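Protein CLPV1 (Pseudomonas aeruginosa, PDB 4UQW) is a Clp-family ATPase of type VI secretion that probably disassembles contracted TssB-TssC sheaths, with its N domain likely taking part in substrate recognition. Local coordinates at residues A10-A22 against G110-G122. Residues are numbered along the deposited sequence; the frame is centred on the assembly and turned at random.
Sequences ALFGKLNSLAYKA and GESQVRTGYLVIG
Leu15 and Val114 pair as a single parallel beta bridge: Val114 N donates to Lys14 O (2.8 Å), and Asn16 N donates to Val114 O (2.9 Å) from above the carbonyl plane. The same Lys14 oxygen receives a CA-H...O contact from Gln113. Both segments turn into helices directly after the bridge, Asn16 and Arg115 being the N-cap residues. Asn16 OD1 caps its own helix by accepting a nearly straight bond from Ala19 N (2.8 Å). A chi1 of 72° turns the amide back over the helix start. ND2 of Asn16 lies against Arg115 CB (3.4 Å) and hydrogen-bonds to Glu161, while Arg115 NE forms a salt bridge with Asp54. In this mainly helical Clp N-terminal domain the bridge ties the starts of helices 17-33 and 116-124; the axes of 17-22 and 116-122 are inclined at 74°. Apolar contacts line the inner side: Leu15 CD2 packs on Val114 CG1 (4.0 Å) and, a little farther off, on Leu119 CD2. Thr116 CG2 touches Leu18 CD2 (3.8 Å) and Ala19 CB, its hydroxyl being bonded to Glu161. Towards solvent, one water joins Lys14 NZ to Ser112 O, and another accepts from Ser17 N, 2.9 Å away, and donates to Gln113 OE1.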
loop_
_atom_site.group_PDB
_atom_site.type_symbol
_atom_site.label_atom_id
_atom_site.label_comp_id
_atom_site.label_asym_id
_atom_site.label_seq_id
_atom_site.Cartn_x
_atom_site.Cartn_y
_atom_site.Cartn_z
ATOM N N ALA A 10 -13.590 8.869 6.843
ATOM C CA ALA A 10 -14.419 7.881 6.138
ATOM C C ALA A 10 -13.602 6.989 5.204
ATOM O O ALA A 10 -13.825 5.755 5.171
ATOM C CB ALA A 10 -15.518 8.610 5.299
ATOM N N LEU A 11 -12.692 7.594 4.458
ATOM C CA LEU A 11 -11.895 6.866 3.472
ATOM C C LEU A 11 -10.984 5.835 4.164
ATOM O O LEU A 11 -11.027 4.623 3.895
ATOM C CB LEU A 11 -11.072 7.883 2.657
ATOM C CG LEU A 11 -10.083 7.311 1.663
ATOM C CD1 LEU A 11 -10.789 6.534 0.560
ATOM C CD2 LEU A 11 -9.220 8.507 1.123
ATOM N N PHE A 12 -10.131 6.335 5.086
ATOM C CA PHE A 12 -9.216 5.429 5.780
ATOM C C PHE A 12 -9.936 4.496 6.728
ATOM O O PHE A 12 -9.433 3.423 7.023
ATOM C CB PHE A 12 -8.155 6.262 6.557
ATOM C CG PHE A 12 -7.130 6.867 5.627
ATOM C CD1 PHE A 12 -7.415 8.012 4.881
ATOM C CD2 PHE A 12 -5.877 6.221 5.412
ATOM C CE1 PHE A 12 -6.469 8.563 3.954
ATOM C CE2 PHE A 12 -4.939 6.734 4.473
ATOM C CZ PHE A 12 -5.240 7.898 3.736
ATOM N N GLY A 13 -11.135 4.897 7.167
ATOM C CA GLY A 13 -11.974 4.059 8.009
ATOM C C GLY A 13 -12.348 2.749 7.311
ATOM O O GLY A 13 -12.696 1.776 8.015
ATOM N N LYS A 14 -12.227 2.675 5.974
ATOM C CA LYS A 14 -12.504 1.404 5.322
ATOM C C LYS A 14 -11.354 0.388 5.416
ATOM O O LYS A 14 -11.544 -0.790 5.117
ATOM C CB LYS A 14 -12.795 1.617 3.832
ATOM C CG LYS A 14 -14.053 2.456 3.583
ATOM C CD LYS A 14 -15.283 1.748 4.221
ATOM C CE LYS A 14 -16.559 2.481 3.725
ATOM N NZ LYS A 14 -17.843 1.926 4.346
ATOM N N LEU A 15 -10.163 0.821 5.836
ATOM C CA LEU A 15 -9.021 -0.080 5.944
ATOM C C LEU A 15 -9.237 -1.135 7.023
ATOM O O LEU A 15 -9.843 -0.832 8.080
ATOM C CB LEU A 15 -7.744 0.697 6.271
ATOM C CG LEU A 15 -7.264 1.648 5.166
ATOM C CD1 LEU A 15 -6.099 2.421 5.665
ATOM C CD2 LEU A 15 -6.826 0.920 3.882
ATOM N N ASN A 16 -8.766 -2.348 6.787
ATOM C CA ASN A 16 -8.722 -3.335 7.884
ATOM C C ASN A 16 -7.663 -2.975 8.913
ATOM O O ASN A 16 -6.952 -1.941 8.757
ATOM C CB ASN A 16 -8.549 -4.767 7.346
ATOM C CG ASN A 16 -7.152 -5.055 6.800
ATOM O OD1 ASN A 16 -6.210 -4.245 6.906
ATOM N ND2 ASN A 16 -7.000 -6.234 6.177
ATOM N N SER A 17 -7.562 -3.768 9.995
ATOM C CA SER A 17 -6.720 -3.335 11.085
ATOM C C SER A 17 -5.245 -3.415 10.699
ATOM O O SER A 17 -4.476 -2.537 11.074
ATOM C CB SER A 17 -7.017 -4.169 12.330
ATOM O OG SER A 17 -6.639 -5.506 12.111
ATOM N N LEU A 18 -4.874 -4.417 9.929
ATOM C CA LEU A 18 -3.453 -4.531 9.559
ATOM C C LEU A 18 -3.041 -3.307 8.721
ATOM O O LEU A 18 -1.977 -2.640 8.949
ATOM C CB LEU A 18 -3.228 -5.880 8.813
ATOM C CG LEU A 18 -1.763 -6.145 8.412
ATOM C CD1 LEU A 18 -1.476 -7.661 8.332
ATOM C CD2 LEU A 18 -1.390 -5.498 7.082
ATOM N N ALA A 19 -3.832 -2.964 7.703
ATOM C CA ALA A 19 -3.502 -1.856 6.807
ATOM C C ALA A 19 -3.522 -0.538 7.557
ATOM O O ALA A 19 -2.648 0.313 7.331
ATOM C CB ALA A 19 -4.464 -1.769 5.602
ATOM N N TYR A 20 -4.505 -0.300 8.449
ATOM C CA TYR A 20 -4.599 0.978 9.127
ATOM C C TYR A 20 -3.478 1.100 10.159
ATOM O O TYR A 20 -2.844 2.165 10.294
ATOM C CB TYR A 20 -5.940 1.147 9.852
ATOM C CG TYR A 20 -6.518 2.560 9.956
ATOM C CD1 TYR A 20 -5.716 3.704 9.894
ATOM C CD2 TYR A 20 -7.892 2.754 9.987
ATOM C CE1 TYR A 20 -6.264 4.992 9.968
ATOM C CE2 TYR A 20 -8.452 4.021 10.091
ATOM C CZ TYR A 20 -7.645 5.142 10.070
ATOM O OH TYR A 20 -8.141 6.423 10.114
ATOM N N LYS A 21 -3.189 0.026 10.875
ATOM C CA LYS A 21 -2.075 0.104 11.851
ATOM C C LYS A 21 -0.774 0.370 11.119
ATOM O O LYS A 21 0.117 1.054 11.640
ATOM C CB LYS A 21 -1.997 -1.190 12.684
ATOM C CG LYS A 21 -3.155 -1.243 13.736
ATOM C CD LYS A 21 -3.125 -2.585 14.495
ATOM C CE LYS A 21 -4.324 -2.737 15.428
ATOM N NZ LYS A 21 -4.536 -4.187 15.751
ATOM N N ALA A 22 -0.661 -0.132 9.881
ATOM C CA ALA A 22 0.587 0.131 9.151
ATOM C C ALA A 22 0.664 1.574 8.649
ATOM O O ALA A 22 1.769 2.103 8.502
ATOM C CB ALA A 22 0.772 -0.878 7.980
ATOM N N GLY A 110 -17.026 -7.710 -3.012
ATOM C CA GLY A 110 -18.156 -7.687 -2.092
ATOM C C GLY A 110 -17.806 -7.583 -0.616
ATOM O O GLY A 110 -18.604 -8.054 0.237
ATOM N N GLU A 111 -16.698 -6.913 -0.282
ATOM C CA GLU A 111 -16.185 -6.912 1.080
ATOM C C GLU A 111 -16.268 -5.532 1.726
ATOM O O GLU A 111 -16.173 -4.506 1.033
ATOM C CB GLU A 111 -14.735 -7.389 1.117
ATOM C CG GLU A 111 -14.613 -8.856 0.755
ATOM C CD GLU A 111 -15.042 -9.787 1.883
ATOM O OE1 GLU A 111 -15.229 -9.337 3.045
ATOM O OE2 GLU A 111 -15.224 -11.002 1.598
ATOM N N SER A 112 -16.434 -5.530 3.056
ATOM C CA SER A 112 -16.628 -4.278 3.777
ATOM C C SER A 112 -15.324 -3.605 4.217
ATOM O O SER A 112 -15.343 -2.447 4.562
ATOM C CB SER A 112 -17.499 -4.546 4.995
ATOM O OG SER A 112 -16.824 -5.425 5.870
ATOM N N GLN A 113 -14.190 -4.337 4.208
ATOM C CA GLN A 113 -12.903 -3.761 4.636
ATOM C C GLN A 113 -11.869 -3.904 3.550
ATOM O O GLN A 113 -11.867 -4.862 2.784
ATOM C CB GLN A 113 -12.365 -4.449 5.861
ATOM C CG GLN A 113 -13.325 -4.418 7.046
ATOM C CD GLN A 113 -12.653 -5.116 8.186
ATOM O OE1 GLN A 113 -11.884 -4.515 8.859
ATOM N NE2 GLN A 113 -12.892 -6.412 8.345
ATOM N N VAL A 114 -10.977 -2.929 3.482
ATOM C CA VAL A 114 -9.911 -2.952 2.480
ATOM C C VAL A 114 -8.663 -3.595 3.075
ATOM O O VAL A 114 -8.078 -3.087 4.035
ATOM C CB VAL A 114 -9.627 -1.511 1.996
ATOM C CG1 VAL A 114 -8.420 -1.428 0.999
ATOM C CG2 VAL A 114 -10.923 -0.873 1.424
ATOM N N ARG A 115 -8.296 -4.747 2.517
ATOM C CA ARG A 115 -7.079 -5.454 2.887
ATOM C C ARG A 115 -5.956 -5.040 1.955
ATOM O O ARG A 115 -6.170 -4.452 0.875
ATOM C CB ARG A 115 -7.298 -6.979 2.840
ATOM C CG ARG A 115 -7.823 -7.520 1.482
ATOM C CD ARG A 115 -8.364 -8.966 1.628
ATOM N NE ARG A 115 -7.303 -9.877 2.027
ATOM C CZ ARG A 115 -7.562 -11.131 2.385
ATOM N NH1 ARG A 115 -8.840 -11.563 2.431
ATOM N NH2 ARG A 115 -6.562 -11.935 2.691
ATOM N N THR A 116 -4.736 -5.381 2.320
ATOM C CA THR A 116 -3.631 -4.864 1.495
ATOM C C THR A 116 -3.619 -5.463 0.088
ATOM O O THR A 116 -3.166 -4.783 -0.852
ATOM C CB THR A 116 -2.235 -5.025 2.169
ATOM O OG1 THR A 116 -1.894 -6.396 2.318
ATOM C CG2 THR A 116 -2.229 -4.330 3.537
ATOM N N GLY A 117 -4.216 -6.637 -0.131
ATOM C CA GLY A 117 -4.213 -7.176 -1.474
ATOM C C GLY A 117 -5.160 -6.370 -2.347
ATOM O O GLY A 117 -4.929 -6.258 -3.559
ATOM N N TYR A 118 -6.218 -5.786 -1.755
ATOM C CA TYR A 118 -7.075 -4.907 -2.572
ATOM C C TYR A 118 -6.373 -3.586 -2.870
ATOM O O TYR A 118 -6.624 -2.990 -3.925
ATOM C CB TYR A 118 -8.403 -4.602 -1.858
ATOM C CG TYR A 118 -9.221 -5.820 -1.516
ATOM C CD1 TYR A 118 -9.015 -7.037 -2.112
ATOM C CD2 TYR A 118 -10.214 -5.709 -0.546
ATOM C CE1 TYR A 118 -9.807 -8.157 -1.788
ATOM C CE2 TYR A 118 -11.020 -6.810 -0.201
ATOM C CZ TYR A 118 -10.786 -8.017 -0.804
ATOM O OH TYR A 118 -11.517 -9.136 -0.428
ATOM N N LEU A 119 -5.521 -3.101 -1.958
ATOM C CA LEU A 119 -4.708 -1.934 -2.278
ATOM C C LEU A 119 -3.794 -2.218 -3.471
ATOM O O LEU A 119 -3.670 -1.386 -4.369
ATOM C CB LEU A 119 -3.805 -1.492 -1.116
ATOM C CG LEU A 119 -4.526 -1.135 0.169
ATOM C CD1 LEU A 119 -3.479 -0.999 1.301
ATOM C CD2 LEU A 119 -5.253 0.220 0.021
ATOM N N VAL A 120 -3.199 -3.409 -3.514
ATOM C CA VAL A 120 -2.348 -3.733 -4.657
ATOM C C VAL A 120 -3.156 -3.752 -5.955
ATOM O O VAL A 120 -2.714 -3.178 -6.952
ATOM C CB VAL A 120 -1.676 -5.106 -4.414
ATOM C CG1 VAL A 120 -0.878 -5.550 -5.649
ATOM C CG2 VAL A 120 -0.696 -4.974 -3.243
ATOM N N ILE A 121 -4.346 -4.379 -5.970
ATOM C CA ILE A 121 -5.141 -4.419 -7.173
ATOM C C ILE A 121 -5.535 -3.008 -7.586
ATOM O O ILE A 121 -5.416 -2.649 -8.774
ATOM C CB ILE A 121 -6.409 -5.266 -6.955
ATOM C CG1 ILE A 121 -5.996 -6.743 -6.866
ATOM C CG2 ILE A 121 -7.434 -5.047 -8.096
ATOM C CD1 ILE A 121 -7.128 -7.639 -6.294
ATOM N N GLY A 122 -5.977 -2.183 -6.643
ATOM C CA GLY A 122 -6.421 -0.840 -7.013
ATOM C C GLY A 122 -5.256 -0.024 -7.613
ATOM O O GLY A 122 -5.430 0.759 -8.570
HETATM O O HOH W 1 -17.689 -0.932 4.761
HETATM O O HOH W 2 -12.575 -1.471 8.416
HETATM O O HOH W 3 -9.854 -5.407 10.586
#